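Local coordinates for protein malonyl CoA reductase (malonate semialdehyde-forming) (Sulfolobus tokodaii, PDB 2EP5) that probably catalyses the NADP-dependent interconversion of malonyl-CoA and 3-oxopropanoate (malonate semialdehyde), at residues K34-P39 with V68-E73; I160-E165 with K263-F268; T168-I173 with I248-N253. All blocks are in the same frame, centred on the assembly; numbering follows the deposited sequence.

Interaction 1: K34-P39 with V68-E73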
ATOM      1  N   LYS A  34       4.862 -32.771 -18.523  1.00 28.96           N
ATOM      2  CA  LYS A  34       4.816 -31.772 -19.593  1.00 30.20           C
ATOM      3  C   LYS A  34       4.109 -30.479 -19.202  1.00 30.21           C
ATOM      4  O   LYS A  34       3.016 -30.489 -18.634  1.00 29.23           O
ATOM      5  CB  LYS A  34       4.137 -32.349 -20.847  1.00 29.55           C
ATOM      6  CG  LYS A  34       4.978 -33.366 -21.604  1.00 28.39           C
ATOM      7  CD  LYS A  34       4.218 -33.977 -22.758  1.00 26.65           C
ATOM      8  CE  LYS A  34       5.124 -34.893 -23.556  1.00 26.04           C
ATOM      9  NZ  LYS A  34       4.429 -35.459 -24.736  1.00 28.85           N
ATOM     10  N   VAL A  35       4.755 -29.365 -19.519  1.00 29.65           N
ATOM     11  CA  VAL A  35       4.209 -28.053 -19.236  1.00 29.95           C
ATOM     12  C   VAL A  35       4.171 -27.321 -20.561  1.00 30.30           C
ATOM     13  O   VAL A  35       5.071 -27.471 -21.397  1.00 28.96           O
ATOM     14  CB  VAL A  35       5.081 -27.261 -18.233  1.00 28.14           C
ATOM     15  CG1 VAL A  35       5.001 -27.901 -16.867  1.00 26.13           C
ATOM     16  CG2 VAL A  35       6.525 -27.219 -18.711  1.00 28.71           C
ATOM     17  N   SER A  36       3.118 -26.537 -20.746  1.00 31.36           N
ATOM     18  CA  SER A  36       2.927 -25.786 -21.968  1.00 32.17           C
ATOM     19  C   SER A  36       2.832 -24.304 -21.662  1.00 32.06           C
ATOM     20  O   SER A  36       2.469 -23.908 -20.556  1.00 31.98           O
ATOM     21  CB  SER A  36       1.649 -26.268 -22.662  1.00 34.04           C
ATOM     22  OG  SER A  36       1.430 -25.591 -23.880  1.00 36.42           O
ATOM     23  N   ALA A  37       3.181 -23.491 -22.652  1.00 32.57           N
ATOM     24  CA  ALA A  37       3.140 -22.043 -22.525  1.00 32.12           C
ATOM     25  C   ALA A  37       2.972 -21.475 -23.927  1.00 32.78           C
ATOM     26  O   ALA A  37       2.637 -22.211 -24.861  1.00 33.57           O
ATOM     27  CB  ALA A  37       4.430 -21.527 -21.896  1.00 30.87           C
ATOM     28  N   SER A  38       3.211 -20.176 -24.072  1.00 32.01           N
ATOM     29  CA  SER A  38       3.078 -19.517 -25.364  1.00 31.59           C
ATOM     30  C   SER A  38       4.040 -20.133 -26.382  1.00 30.60           C
ATOM     31  O   SER A  38       5.091 -20.668 -26.017  1.00 27.89           O
ATOM     32  CB  SER A  38       3.349 -18.016 -25.225  1.00 30.84           C
ATOM     33  OG  SER A  38       4.699 -17.776 -24.865  1.00 34.54           O
ATOM     34  N   PRO A  39       3.684 -20.054 -27.676  1.00 30.55           N
ATOM     35  CA  PRO A  39       4.446 -20.579 -28.817  1.00 30.93           C
ATOM     36  C   PRO A  39       5.948 -20.286 -28.836  1.00 30.79           C
ATOM     37  O   PRO A  39       6.760 -21.190 -29.034  1.00 28.85           O
ATOM     38  CB  PRO A  39       3.728 -19.966 -30.017  1.00 30.25           C
ATOM     39  CG  PRO A  39       2.304 -19.929 -29.550  1.00 31.95           C
ATOM     40  CD  PRO A  39       2.452 -19.389 -28.141  1.00 30.32           C
ATOM     41  N   VAL A  68       6.065 -27.568 -24.272  1.00 24.76           N
ATOM     42  CA  VAL A  68       5.459 -28.157 -25.454  1.00 24.01           C
ATOM     43  C   VAL A  68       4.286 -27.297 -25.917  1.00 23.00           C
ATOM     44  O   VAL A  68       3.826 -26.406 -25.198  1.00 20.56           O
ATOM     45  CB  VAL A  68       4.962 -29.593 -25.163  1.00 23.86           C
ATOM     46  CG1 VAL A  68       6.144 -30.480 -24.780  1.00 22.95           C
ATOM     47  CG2 VAL A  68       3.932 -29.579 -24.035  1.00 20.38           C
ATOM     48  N   SER A  69       3.808 -27.564 -27.125  1.00 23.48           N
ATOM     49  CA  SER A  69       2.686 -26.817 -27.670  1.00 22.99           C
ATOM     50  C   SER A  69       1.406 -27.277 -26.989  1.00 23.93           C
ATOM     51  O   SER A  69       1.406 -28.228 -26.203  1.00 20.89           O
ATOM     52  CB  SER A  69       2.552 -27.061 -29.170  1.00 23.00           C
ATOM     53  OG  SER A  69       1.938 -28.314 -29.415  1.00 21.91           O
ATOM     54  N   THR A  70       0.314 -26.596 -27.313  1.00 24.96           N
ATOM     55  CA  THR A  70      -0.994 -26.917 -26.758  1.00 25.08           C
ATOM     56  C   THR A  70      -1.733 -27.907 -27.669  1.00 24.07           C
ATOM     57  O   THR A  70      -2.897 -28.225 -27.437  1.00 23.32           O
ATOM     58  CB  THR A  70      -1.840 -25.635 -26.612  1.00 25.19           C
ATOM     59  OG1 THR A  70      -1.916 -24.963 -27.876  1.00 27.30           O
ATOM     60  CG2 THR A  70      -1.203 -24.698 -25.605  1.00 25.94           C
ATOM     61  N   ASN A  71      -1.038 -28.401 -28.691  1.00 22.84           N
ATOM     62  CA  ASN A  71      -1.635 -29.322 -29.652  1.00 24.07           C
ATOM     63  C   ASN A  71      -1.622 -30.796 -29.255  1.00 24.99           C
ATOM     64  O   ASN A  71      -0.747 -31.252 -28.523  1.00 26.14           O
ATOM     65  CB  ASN A  71      -0.967 -29.129 -31.012  1.00 23.37           C
ATOM     66  CG  ASN A  71      -1.214 -27.740 -31.582  1.00 26.32           C
ATOM     67  OD1 ASN A  71      -0.309 -27.108 -32.136  1.00 29.99           O
ATOM     68  ND2 ASN A  71      -2.446 -27.258 -31.450  1.00 23.96           N
ATOM     69  N   TYR A  72      -2.616 -31.528 -29.752  1.00 25.91           N
ATOM     70  CA  TYR A  72      -2.779 -32.949 -29.467  1.00 25.23           C
ATOM     71  C   TYR A  72      -1.505 -33.790 -29.553  1.00 25.54           C
ATOM     72  O   TYR A  72      -1.207 -34.559 -28.644  1.00 23.58           O
ATOM     73  CB  TYR A  72      -3.825 -33.548 -30.404  1.00 25.88           C
ATOM     74  CG  TYR A  72      -3.934 -35.051 -30.279  1.00 26.18           C
ATOM     75  CD1 TYR A  72      -4.408 -35.637 -29.108  1.00 27.45           C
ATOM     76  CD2 TYR A  72      -3.527 -35.884 -31.310  1.00 25.24           C
ATOM     77  CE1 TYR A  72      -4.470 -37.023 -28.966  1.00 29.09           C
ATOM     78  CE2 TYR A  72      -3.583 -37.269 -31.183  1.00 28.91           C
ATOM     79  CZ  TYR A  72      -4.054 -37.835 -30.006  1.00 30.31           C
ATOM     80  OH  TYR A  72      -4.083 -39.210 -29.862  1.00 29.58           O
ATOM     81  N   GLU A  73      -0.770 -33.659 -30.652  1.00 27.28           N
ATOM     82  CA  GLU A  73       0.459 -34.431 -30.835  1.00 29.27           C
ATOM     83  C   GLU A  73       1.416 -34.382 -29.642  1.00 28.86           C
ATOM     84  O   GLU A  73       2.069 -35.374 -29.334  1.00 29.53           O
ATOM     85  CB  GLU A  73       1.199 -33.975 -32.102  1.00 30.29           C
ATOM     86  CG  GLU A  73       0.512 -34.359 -33.405  1.00 33.03           C
ATOM     87  CD  GLU A  73       0.272 -35.856 -33.523  1.00 35.18           C
ATOM     88  OE1 GLU A  73       1.246 -36.629 -33.427  1.00 37.70           O
ATOM     89  OE2 GLU A  73      -0.891 -36.267 -33.715  1.00 36.88           O
TER
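Val35 and Ser36 run alongside Val68 with their backbones in the same direction, and the two chains come nearest at Ser36 and Val68, whose CA atoms are 4.9 Å apart. This is the edge of the parallel sheet of the Rossmann-type NAD-binding domain, where the end of strand 30-36 meets the short outermost strand 67-68. One backbone bond ties them: Val68 N gives its hydrogen to Val35 O over 3.0 Å, nearly straight at 162° and lying in the carbonyl plane. One residue on, the bond to the 68-73 segment comes from a side chain. Ser36 holds OG opposite its own backbone N (chi1 -179°), which swings the hydroxyl across to Val68 O; Ser36 OG donates to that oxygen at 2.9 Å, approaching from 32° out of the carbonyl plane. Replacing the serine with an alanine is likely to leave Val68 O without its hydroxyl donor and the start of the 68-73 loop less firmly fixed to the strand. The same serine hydroxyl also touches the Thr70 methyl, where the loop curls back. The remaining contacts across the pair are looser van der Waals ones. Val68 lays its CG2 branch over the Val35 carbonyl, CG2 being 3.6 Å from Val35 O, and that methyl also faces the root of the Lys34 side chain, Lys34 CB to Val68 CG2 being 4.2 Å. The extended lysine chain then carries NZ on to the backbone oxygen of Asp74. Behind the pair, Ser36 O is hydrogen-bonded to the Ser12 hydroxyl. Within the loop, Ser69 forms an ST turn and its hydroxyl also bonds to Asp74; in that turn Asn71 N donates to Ser69 OG across 3.1 Å.

Interaction 2: I160-E165 with K263-F268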
ATOM      1  N   ILE A 160     -22.434 -22.106   1.205  1.00 20.79           N
ATOM      2  CA  ILE A 160     -23.781 -22.204   0.680  1.00 20.70           C
ATOM      3  C   ILE A 160     -24.319 -23.636   0.571  1.00 24.11           C
ATOM      4  O   ILE A 160     -25.462 -23.900   0.951  1.00 22.38           O
ATOM      5  CB  ILE A 160     -23.866 -21.518  -0.702  1.00 21.02           C
ATOM      6  CG1 ILE A 160     -23.730 -20.005  -0.530  1.00 20.84           C
ATOM      7  CG2 ILE A 160     -25.189 -21.847  -1.386  1.00 20.40           C
ATOM      8  CD1 ILE A 160     -23.699 -19.243  -1.834  1.00 20.19           C
ATOM      9  N   LYS A 161     -23.504 -24.553   0.055  1.00 25.07           N
ATOM     10  CA  LYS A 161     -23.920 -25.948  -0.108  1.00 25.87           C
ATOM     11  C   LYS A 161     -24.555 -26.549   1.148  1.00 26.20           C
ATOM     12  O   LYS A 161     -25.705 -26.992   1.121  1.00 26.13           O
ATOM     13  CB  LYS A 161     -22.728 -26.808  -0.548  1.00 26.37           C
ATOM     14  CG  LYS A 161     -23.032 -28.296  -0.654  1.00 23.92           C
ATOM     15  CD  LYS A 161     -24.011 -28.591  -1.777  1.00 24.48           C
ATOM     16  CE  LYS A 161     -24.295 -30.091  -1.863  1.00 26.66           C
ATOM     17  NZ  LYS A 161     -25.110 -30.435  -3.056  1.00 25.11           N
ATOM     18  N   PRO A 162     -23.813 -26.584   2.266  1.00 26.74           N
ATOM     19  CA  PRO A 162     -24.403 -27.154   3.480  1.00 26.56           C
ATOM     20  C   PRO A 162     -25.613 -26.372   3.994  1.00 26.72           C
ATOM     21  O   PRO A 162     -26.279 -26.799   4.936  1.00 27.84           O
ATOM     22  CB  PRO A 162     -23.233 -27.158   4.465  1.00 25.95           C
ATOM     23  CG  PRO A 162     -22.376 -26.015   3.989  1.00 26.17           C
ATOM     24  CD  PRO A 162     -22.417 -26.173   2.496  1.00 25.89           C
ATOM     25  N   LEU A 163     -25.896 -25.232   3.368  1.00 26.93           N
ATOM     26  CA  LEU A 163     -27.036 -24.399   3.755  1.00 25.76           C
ATOM     27  C   LEU A 163     -27.949 -24.211   2.544  1.00 26.13           C
ATOM     28  O   LEU A 163     -28.776 -23.294   2.498  1.00 26.67           O
ATOM     29  CB  LEU A 163     -26.550 -23.029   4.245  1.00 25.83           C
ATOM     30  CG  LEU A 163     -25.469 -22.980   5.327  1.00 25.99           C
ATOM     31  CD1 LEU A 163     -25.271 -21.536   5.780  1.00 26.97           C
ATOM     32  CD2 LEU A 163     -25.869 -23.854   6.503  1.00 26.46           C
ATOM     33  N   ILE A 164     -27.799 -25.096   1.568  1.00 26.06           N
ATOM     34  CA  ILE A 164     -28.577 -25.013   0.343  1.00 25.76           C
ATOM     35  C   ILE A 164     -30.089 -24.923   0.547  1.00 27.62           C
ATOM     36  O   ILE A 164     -30.775 -24.280  -0.241  1.00 28.08           O
ATOM     37  CB  ILE A 164     -28.252 -26.204  -0.601  1.00 24.08           C
ATOM     38  CG1 ILE A 164     -28.972 -26.020  -1.936  1.00 22.57           C
ATOM     39  CG2 ILE A 164     -28.649 -27.523   0.048  1.00 20.78           C
ATOM     40  CD1 ILE A 164     -28.573 -24.763  -2.678  1.00 21.68           C
ATOM     41  N   GLU A 165     -30.621 -25.542   1.596  1.00 29.37           N
ATOM     42  CA  GLU A 165     -32.063 -25.477   1.787  1.00 33.30           C
ATOM     43  C   GLU A 165     -32.556 -24.092   2.203  1.00 33.32           C
ATOM     44  O   GLU A 165     -33.696 -23.722   1.917  1.00 33.27           O
ATOM     45  CB  GLU A 165     -32.548 -26.509   2.806  1.00 36.61           C
ATOM     46  CG  GLU A 165     -34.025 -26.825   2.595  1.00 44.69           C
ATOM     47  CD  GLU A 165     -34.808 -26.998   3.883  1.00 47.75           C
ATOM     48  OE1 GLU A 165     -34.506 -27.951   4.638  1.00 49.53           O
ATOM     49  OE2 GLU A 165     -35.729 -26.178   4.129  1.00 48.42           O
ATOM     50  N   LYS A 263     -22.352 -25.234  13.647  1.00 31.43           N
ATOM     51  CA  LYS A 263     -21.994 -26.633  13.806  1.00 33.09           C
ATOM     52  C   LYS A 263     -21.929 -27.348  12.453  1.00 31.69           C
ATOM     53  O   LYS A 263     -20.980 -28.081  12.174  1.00 31.80           O
ATOM     54  CB  LYS A 263     -23.010 -27.335  14.712  1.00 35.23           C
ATOM     55  CG  LYS A 263     -22.719 -28.813  14.954  1.00 40.14           C
ATOM     56  CD  LYS A 263     -23.872 -29.520  15.684  1.00 43.17           C
ATOM     57  CE  LYS A 263     -24.116 -28.943  17.076  1.00 44.20           C
ATOM     58  NZ  LYS A 263     -25.296 -29.578  17.740  1.00 44.24           N
ATOM     59  N   THR A 264     -22.936 -27.124  11.614  1.00 29.91           N
ATOM     60  CA  THR A 264     -22.998 -27.760  10.301  1.00 28.79           C
ATOM     61  C   THR A 264     -21.798 -27.401   9.424  1.00 28.50           C
ATOM     62  O   THR A 264     -21.241 -28.261   8.742  1.00 27.36           O
ATOM     63  CB  THR A 264     -24.312 -27.376   9.556  1.00 30.01           C
ATOM     64  OG1 THR A 264     -25.445 -27.780  10.339  1.00 27.16           O
ATOM     65  CG2 THR A 264     -24.380 -28.061   8.196  1.00 25.86           C
ATOM     66  N   LEU A 265     -21.399 -26.134   9.453  1.00 27.95           N
ATOM     67  CA  LEU A 265     -20.268 -25.671   8.653  1.00 27.19           C
ATOM     68  C   LEU A 265     -18.927 -26.215   9.143  1.00 28.29           C
ATOM     69  O   LEU A 265     -18.086 -26.609   8.338  1.00 27.89           O
ATOM     70  CB  LEU A 265     -20.212 -24.141   8.648  1.00 26.60           C
ATOM     71  CG  LEU A 265     -21.421 -23.362   8.124  1.00 26.22           C
ATOM     72  CD1 LEU A 265     -21.201 -21.883   8.375  1.00 27.32           C
ATOM     73  CD2 LEU A 265     -21.622 -23.630   6.639  1.00 26.37           C
ATOM     74  N   LYS A 266     -18.726 -26.231  10.459  1.00 29.42           N
ATOM     75  CA  LYS A 266     -17.469 -26.714  11.023  1.00 31.89           C
ATOM     76  C   LYS A 266     -17.322 -28.225  10.893  1.00 31.70           C
ATOM     77  O   LYS A 266     -16.212 -28.750  10.865  1.00 31.28           O
ATOM     78  CB  LYS A 266     -17.352 -26.309  12.502  1.00 34.78           C
ATOM     79  CG  LYS A 266     -18.333 -27.002  13.427  1.00 39.04           C
ATOM     80  CD  LYS A 266     -18.238 -26.478  14.856  1.00 42.65           C
ATOM     81  CE  LYS A 266     -16.951 -26.911  15.558  1.00 45.20           C
ATOM     82  NZ  LYS A 266     -15.716 -26.300  14.984  1.00 46.78           N
ATOM     83  N   ASN A 267     -18.449 -28.920  10.809  1.00 31.56           N
ATOM     84  CA  ASN A 267     -18.446 -30.370  10.677  1.00 31.84           C
ATOM     85  C   ASN A 267     -18.607 -30.822   9.233  1.00 31.77           C
ATOM     86  O   ASN A 267     -18.701 -32.020   8.972  1.00 33.29           O
ATOM     87  CB  ASN A 267     -19.577 -30.980  11.505  1.00 32.15           C
ATOM     88  CG  ASN A 267     -19.283 -30.981  12.988  1.00 34.07           C
ATOM     89  OD1 ASN A 267     -20.178 -31.214  13.798  1.00 34.84           O
ATOM     90  ND2 ASN A 267     -18.023 -30.729  13.355  1.00 33.53           N
ATOM     91  N   PHE A 268     -18.644 -29.881   8.297  1.00 30.56           N
ATOM     92  CA  PHE A 268     -18.812 -30.256   6.899  1.00 30.04           C
ATOM     93  C   PHE A 268     -17.629 -31.020   6.329  1.00 30.09           C
ATOM     94  O   PHE A 268     -16.517 -30.494   6.249  1.00 30.13           O
ATOM     95  CB  PHE A 268     -19.061 -29.032   6.020  1.00 28.93           C
ATOM     96  CG  PHE A 268     -19.312 -29.373   4.572  1.00 31.01           C
ATOM     97  CD1 PHE A 268     -20.427 -30.130   4.204  1.00 30.99           C
ATOM     98  CD2 PHE A 268     -18.434 -28.945   3.575  1.00 29.38           C
ATOM     99  CE1 PHE A 268     -20.664 -30.455   2.862  1.00 30.03           C
ATOM    100  CE2 PHE A 268     -18.659 -29.262   2.234  1.00 28.79           C
ATOM    101  CZ  PHE A 268     -19.776 -30.019   1.876  1.00 31.36           C
TER
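Thr264 and Leu265, near the end of helix 258-266, pack with Phe268 against the turn around Pro162 that leads into helix 164-168. Thr264 comes first and contributes its methyl: CG2 sits 4.0 Å from Pro162 CB and equally near the proline carbonyl oxygen. Its hydroxyl is turned back to its own helix, where it bonds to the backbone oxygen of Glu260. Leu265 follows with the closest approach of the contact. Its CD2 methyl meets Pro162 CG at 3.6 Å, the leucine and proline side chains crossing at about a right angle, and the same methyl reaches Leu163 CG at 4.1 Å, again crosswise. One leucine branch thus serves two neighbours on the turn, while Leu265 also rests on Ile285 and Val287 of the strand 285-287. Past the helix, Phe268 turns its ring back to the turn. With CG swung opposite the backbone N (chi1 -177°), the ring brings CD1 to 4.1 Å from Pro162 CB, and CZ lies near CG of Lys161. Both neighbours approach the ring obliquely. Ile124 of helix 122-125 touches both Phe268 and Lys161. The contact is almost wholly apolar, so the fit of carbon surfaces around Pro162, rather than directional bonds, joins these two helix-end regions of the dimerisation domain.

Interaction 3: T168-I173 with I248-N253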
ATOM      1  N   THR A 168     -31.860 -21.648  -0.998  1.00 30.51           N
ATOM      2  CA  THR A 168     -32.808 -21.896  -2.081  1.00 32.76           C
ATOM      3  C   THR A 168     -34.111 -21.121  -1.889  1.00 32.87           C
ATOM      4  O   THR A 168     -34.738 -20.694  -2.859  1.00 33.59           O
ATOM      5  CB  THR A 168     -33.130 -23.401  -2.204  1.00 32.77           C
ATOM      6  OG1 THR A 168     -31.990 -24.091  -2.738  1.00 33.50           O
ATOM      7  CG2 THR A 168     -34.326 -23.617  -3.111  1.00 33.09           C
ATOM      8  N   LYS A 169     -34.514 -20.943  -0.636  1.00 32.70           N
ATOM      9  CA  LYS A 169     -35.742 -20.219  -0.326  1.00 34.44           C
ATOM     10  C   LYS A 169     -35.405 -18.826   0.198  1.00 34.03           C
ATOM     11  O   LYS A 169     -35.721 -18.493   1.344  1.00 35.28           O
ATOM     12  CB  LYS A 169     -36.550 -20.958   0.742  1.00 35.87           C
ATOM     13  CG  LYS A 169     -36.886 -22.404   0.445  1.00 37.41           C
ATOM     14  CD  LYS A 169     -37.573 -22.998   1.668  1.00 42.89           C
ATOM     15  CE  LYS A 169     -37.744 -24.506   1.597  1.00 43.49           C
ATOM     16  NZ  LYS A 169     -38.162 -25.035   2.933  1.00 45.37           N
ATOM     17  N   SER A 170     -34.765 -18.012  -0.632  1.00 30.98           N
ATOM     18  CA  SER A 170     -34.396 -16.670  -0.210  1.00 29.25           C
ATOM     19  C   SER A 170     -33.856 -15.852  -1.364  1.00 26.93           C
ATOM     20  O   SER A 170     -33.757 -16.330  -2.497  1.00 26.41           O
ATOM     21  CB  SER A 170     -33.305 -16.737   0.853  1.00 30.18           C
ATOM     22  OG  SER A 170     -32.058 -17.045   0.244  1.00 33.14           O
ATOM     23  N   LYS A 171     -33.522 -14.605  -1.056  1.00 23.10           N
ATOM     24  CA  LYS A 171     -32.918 -13.701  -2.020  1.00 22.54           C
ATOM     25  C   LYS A 171     -31.492 -13.578  -1.484  1.00 22.16           C
ATOM     26  O   LYS A 171     -31.268 -13.129  -0.350  1.00 22.14           O
ATOM     27  CB  LYS A 171     -33.627 -12.342  -2.029  1.00 21.63           C
ATOM     28  CG  LYS A 171     -32.956 -11.276  -2.898  1.00 24.16           C
ATOM     29  CD  LYS A 171     -32.890 -11.671  -4.376  1.00 25.08           C
ATOM     30  CE  LYS A 171     -31.966 -10.738  -5.164  1.00 23.86           C
ATOM     31  NZ  LYS A 171     -31.872 -11.094  -6.611  1.00 20.39           N
ATOM     32  N   ILE A 172     -30.537 -14.017  -2.293  1.00 21.15           N
ATOM     33  CA  ILE A 172     -29.132 -14.004  -1.915  1.00 18.38           C
ATOM     34  C   ILE A 172     -28.409 -12.760  -2.379  1.00 18.92           C
ATOM     35  O   ILE A 172     -28.244 -12.554  -3.580  1.00 19.86           O
ATOM     36  CB  ILE A 172     -28.394 -15.222  -2.509  1.00 16.92           C
ATOM     37  CG1 ILE A 172     -28.987 -16.509  -1.938  1.00 13.99           C
ATOM     38  CG2 ILE A 172     -26.903 -15.128  -2.209  1.00 14.86           C
ATOM     39  CD1 ILE A 172     -28.643 -17.725  -2.720  1.00 13.87           C
ATOM     40  N   ILE A 173     -27.981 -11.937  -1.421  1.00 17.71           N
ATOM     41  CA  ILE A 173     -27.233 -10.727  -1.725  1.00 18.50           C
ATOM     42  C   ILE A 173     -25.770 -10.999  -1.386  1.00 20.05           C
ATOM     43  O   ILE A 173     -25.444 -11.393  -0.261  1.00 21.28           O
ATOM     44  CB  ILE A 173     -27.698  -9.523  -0.880  1.00 18.13           C
ATOM     45  CG1 ILE A 173     -29.183  -9.221  -1.153  1.00 17.49           C
ATOM     46  CG2 ILE A 173     -26.822  -8.309  -1.198  1.00 14.75           C
ATOM     47  CD1 ILE A 173     -29.479  -8.739  -2.569  1.00 14.63           C
ATOM     48  N   ILE A 248     -21.911 -12.613   2.518  1.00 19.20           N
ATOM     49  CA  ILE A 248     -23.113 -13.275   2.059  1.00 18.79           C
ATOM     50  C   ILE A 248     -24.310 -12.972   2.953  1.00 19.76           C
ATOM     51  O   ILE A 248     -24.244 -13.123   4.176  1.00 18.62           O
ATOM     52  CB  ILE A 248     -22.875 -14.809   1.978  1.00 19.77           C
ATOM     53  CG1 ILE A 248     -21.696 -15.086   1.029  1.00 19.88           C
ATOM     54  CG2 ILE A 248     -24.146 -15.534   1.495  1.00 17.54           C
ATOM     55  CD1 ILE A 248     -21.287 -16.549   0.943  1.00 18.60           C
ATOM     56  N   ASN A 249     -25.395 -12.517   2.332  1.00 20.09           N
ATOM     57  CA  ASN A 249     -26.622 -12.217   3.058  1.00 21.36           C
ATOM     58  C   ASN A 249     -27.773 -13.028   2.485  1.00 22.50           C
ATOM     59  O   ASN A 249     -28.246 -12.756   1.381  1.00 22.13           O
ATOM     60  CB  ASN A 249     -26.977 -10.731   2.975  1.00 22.01           C
ATOM     61  CG  ASN A 249     -26.046  -9.856   3.795  1.00 25.47           C
ATOM     62  OD1 ASN A 249     -24.960  -9.494   3.347  1.00 25.84           O
ATOM     63  ND2 ASN A 249     -26.465  -9.524   5.009  1.00 26.18           N
ATOM     64  N   ILE A 250     -28.208 -14.038   3.227  1.00 22.74           N
ATOM     65  CA  ILE A 250     -29.319 -14.851   2.772  1.00 25.53           C
ATOM     66  C   ILE A 250     -30.599 -14.229   3.338  1.00 26.44           C
ATOM     67  O   ILE A 250     -30.971 -14.481   4.489  1.00 26.35           O
ATOM     68  CB  ILE A 250     -29.157 -16.308   3.246  1.00 24.99           C
ATOM     69  CG1 ILE A 250     -27.863 -16.887   2.657  1.00 25.27           C
ATOM     70  CG2 ILE A 250     -30.353 -17.140   2.815  1.00 23.20           C
ATOM     71  CD1 ILE A 250     -27.612 -18.351   2.997  1.00 22.85           C
ATOM     72  N   VAL A 251     -31.246 -13.395   2.522  1.00 26.82           N
ATOM     73  CA  VAL A 251     -32.481 -12.702   2.915  1.00 25.93           C
ATOM     74  C   VAL A 251     -33.667 -13.652   2.846  1.00 26.06           C
ATOM     75  O   VAL A 251     -34.151 -13.976   1.766  1.00 25.04           O
ATOM     76  CB  VAL A 251     -32.762 -11.487   1.992  1.00 25.18           C
ATOM     77  CG1 VAL A 251     -33.919 -10.657   2.549  1.00 21.88           C
ATOM     78  CG2 VAL A 251     -31.493 -10.637   1.856  1.00 23.31           C
ATOM     79  N   THR A 252     -34.145 -14.078   4.009  1.00 28.27           N
ATOM     80  CA  THR A 252     -35.257 -15.016   4.075  1.00 30.40           C
ATOM     81  C   THR A 252     -35.935 -15.002   5.441  1.00 31.17           C
ATOM     82  O   THR A 252     -35.330 -14.608   6.433  1.00 30.90           O
ATOM     83  CB  THR A 252     -34.757 -16.450   3.797  1.00 30.88           C
ATOM     84  OG1 THR A 252     -35.826 -17.380   3.993  1.00 32.68           O
ATOM     85  CG2 THR A 252     -33.593 -16.801   4.730  1.00 28.28           C
ATOM     86  N   ASN A 253     -37.190 -15.436   5.488  1.00 32.19           N
ATOM     87  CA  ASN A 253     -37.925 -15.482   6.745  1.00 32.42           C
ATOM     88  C   ASN A 253     -37.972 -16.905   7.297  1.00 32.56           C
ATOM     89  O   ASN A 253     -38.652 -17.180   8.283  1.00 31.65           O
ATOM     90  CB  ASN A 253     -39.341 -14.934   6.555  1.00 33.65           C
ATOM     91  CG  ASN A 253     -39.376 -13.412   6.499  1.00 35.22           C
ATOM     92  OD1 ASN A 253     -39.891 -12.822   5.544  1.00 33.80           O
ATOM     93  ND2 ASN A 253     -38.836 -12.770   7.533  1.00 35.52           N
TER
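Lys169 meets Thr252 through its backbone, just before strands 171-178 and 244-251 pair as antiparallel neighbours in the mixed sheet of the dimerisation domain: Thr252 OG1 donates to Lys169 O at 2.9 Å, nearly along the C=O axis. The threonine puts OG1 there by holding it opposite its own N (chi1 174°). Ser170 comes next, its CB set against Thr252 CB and its OG beside the CG2 methyl of Ile250, while the hydroxyl is also hydrogen-bonded to Ala167 O. At Lys171 the ladder begins as a hydrogen-bonded pair with Val251: Lys171 N to Val251 O is 3.0 Å, and Val251 N to Lys171 O is 2.9 Å. Ile172 faces Ile250 in a non-hydrogen-bonded pair. Ile173 then closes a second hydrogen-bonded pair with Asn249, Ile173 N to Asn249 O being 2.9 Å and Asn249 N to Ile173 O 2.8 Å. On the sheet face that carries Lys171 and Ile173, Ile173 CG1 packs 4.0 Å from Val251 CG2. That face meets the second subunit, where Asn317 O of the neighbouring chain accepts from Lys171 NZ, which also makes a salt bridge to Asp230 and a hydrogen bond to Thr232. The face bearing Ile172 and Ile250 packs on helix 164-168, and strands 230-237 and 319-326 flank the pair.

In the fold
Interaction 1 stands apart, at the edge of the parallel sheet in the NAD-binding domain; its centre lies about 41 Å from that of interaction 2 and 45 Å from that of interaction 3, on the opposite side of the chain's centre. It also closes first along the sequence. Interactions 2 and 3 belong to the dimerisation domain, centres about 15 Å apart, and interaction 3 is nested inside the loop closed by interaction 2. Helix 164-168 is followed by strand 171-178, and strand 244-251 by helix 258-266, so 168-173 and 248-253 pair within the mixed sheet while 160-165 and 263-268 pack in the helical layer. The cofactor-domain contact is thus remote from the sheet that meets the second subunit, where interaction 3 lies.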